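Local structure of Sqt1 (Chaetomium thermophilum, 4ZOY) at residues G270-I275 with S323-S328. The protein is a WD40-repeat chaperone of ribosome biogenesis, which probably captures a newly made ribosomal protein while it is still being translated. Numbering follows the deposited sequence.
Sequences GGQIKI and SLQIQS
Ile273 and Leu324 face each other as an antiparallel hydrogen-bonded pair between the third strand, 273-277, and the edge strand, 320-324, of one four-stranded blade of the WD40 beta-propeller. Two backbone bonds of 2.8 Å, Ile273 N to Leu324 O and Leu324 N to Ile273 O, fix the register. Their side chains lie on the same face of the sheet, CB to CB 4.0 Å, with Ile273 CG2 beside Leu324 CD1; both touch Phe355 of the next blade.

On the other face, Lys274 bends at chi2 (-75°), which lays its outer chain alongside Ser323 and, in one of two conformers of that serine, carries NZ to a 2.9 Å hydrogen bond with Ser323 OG. NZ also bonds Arg245 O, and a methionine in its place would probably leave that carbonyl, and the serine hydroxyl, without this donor.

Past the paired residues, the amides of Gln272 and Gln325 stack, their planes 19° apart, with Gln272 CG 3.6 Å from Gln325 CD. Gln325, its CG anti to the backbone N and its chain extended, passes Gln272 CG to bring NE2 to Gly270 O at 2.8 Å; the oxygen lies close to the amide plane, whereas NE2 sits 34° off the carbonyl plane. On the opposite side of the backbone from these amides, Gln327 NE2 bonds Ala345 O and Ser351 OG, and one water donates to Gly271 O and Gln327 OE1 while accepting from Gln327 N at 2.9 Å.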
# COMPACT_ATOMS: atom_id res chain seq x y z
N GLY A 270 19.57 2.97 1.41
CA GLY A 270 20.58 3.45 0.48
C GLY A 270 20.10 3.63 -0.95
O GLY A 270 20.90 3.80 -1.87
N GLY A 271 18.79 3.59 -1.14
CA GLY A 271 18.22 3.72 -2.47
C GLY A 271 18.23 2.43 -3.27
O GLY A 271 17.97 2.45 -4.47
N GLN A 272 18.54 1.31 -2.62
CA GLN A 272 18.72 0.07 -3.37
C GLN A 272 17.41 -0.60 -3.72
O GLN A 272 16.46 -0.62 -2.92
CB GLN A 272 19.59 -0.91 -2.59
CG GLN A 272 21.04 -0.45 -2.46
CD GLN A 272 21.96 -1.58 -2.06
OE1 GLN A 272 22.25 -2.47 -2.86
NE2 GLN A 272 22.40 -1.57 -0.81
N ILE A 273 17.37 -1.14 -4.93
CA ILE A 273 16.26 -1.92 -5.42
C ILE A 273 16.81 -3.21 -6.01
O ILE A 273 17.82 -3.19 -6.71
CB ILE A 273 15.46 -1.18 -6.51
CG1 ILE A 273 14.90 0.13 -5.96
CG2 ILE A 273 14.33 -2.06 -7.04
CD1 ILE A 273 14.44 1.08 -7.02
N LYS A 274 16.18 -4.34 -5.70
CA LYS A 274 16.54 -5.62 -6.31
C LYS A 274 15.34 -6.18 -7.06
O LYS A 274 14.23 -6.14 -6.54
CB LYS A 274 17.02 -6.62 -5.26
CG LYS A 274 18.20 -6.18 -4.42
CD LYS A 274 19.48 -6.27 -5.22
CE LYS A 274 20.67 -5.75 -4.42
NZ LYS A 274 21.95 -5.96 -5.19
N ILE A 275 15.58 -6.71 -8.26
CA ILE A 275 14.56 -7.37 -9.07
C ILE A 275 14.82 -8.87 -9.05
O ILE A 275 15.91 -9.30 -9.42
CB ILE A 275 14.55 -6.87 -10.53
CG1 ILE A 275 14.51 -5.34 -10.57
CG2 ILE A 275 13.36 -7.46 -11.29
CD1 ILE A 275 13.31 -4.70 -9.86
N SER A 323 19.81 -4.98 -10.38
CA SER A 323 20.03 -4.27 -9.13
C SER A 323 20.11 -2.79 -9.46
O SER A 323 20.72 -2.42 -10.45
CB SER A 323 21.32 -4.73 -8.43
OG SER A 323 21.21 -6.07 -7.99
N LEU A 324 19.50 -2.03 -8.65
CA LEU A 324 19.44 -0.60 -8.83
C LEU A 324 19.74 0.30 -7.67
O LEU A 324 19.28 0.14 -6.61
CB LEU A 324 18.06 -0.17 -9.38
CG LEU A 324 17.43 -1.04 -10.45
CD1 LEU A 324 15.94 -0.78 -10.60
CD2 LEU A 324 18.09 -0.79 -11.76
N GLN A 325 20.46 1.37 -7.98
CA GLN A 325 20.78 2.35 -6.99
C GLN A 325 21.22 3.70 -7.46
O GLN A 325 22.48 4.05 -7.56
CB GLN A 325 21.85 1.79 -6.02
CG GLN A 325 22.11 2.59 -4.76
CD GLN A 325 23.24 2.05 -3.90
OE1 GLN A 325 24.06 1.29 -4.33
NE2 GLN A 325 23.24 2.44 -2.67
N ILE A 326 20.10 4.35 -7.81
CA ILE A 326 20.05 5.69 -8.35
C ILE A 326 19.68 6.67 -7.30
O ILE A 326 20.09 7.69 -7.29
CB ILE A 326 18.93 5.76 -9.44
CG1 ILE A 326 19.21 4.86 -10.62
CG2 ILE A 326 18.68 7.18 -9.93
CD1 ILE A 326 20.50 5.13 -11.35
N GLN A 327 18.81 6.33 -6.42
CA GLN A 327 18.44 7.24 -5.34
C GLN A 327 19.36 7.05 -4.14
O GLN A 327 20.20 6.15 -4.14
CB GLN A 327 16.97 7.01 -4.99
CG GLN A 327 16.08 7.30 -6.17
CD GLN A 327 14.78 6.55 -6.14
OE1 GLN A 327 14.75 5.34 -6.37
NE2 GLN A 327 13.68 7.25 -5.86
N SER A 328 19.21 7.90 -3.12
CA SER A 328 20.25 7.98 -2.08
C SER A 328 19.80 7.55 -0.70
O SER A 328 20.61 7.48 0.23
CB SER A 328 20.80 9.41 -2.01
OG SER A 328 19.83 10.31 -1.49
O HOH W 1 17.21 3.93 -6.67
O HOH W 2 21.13 -2.32 -5.52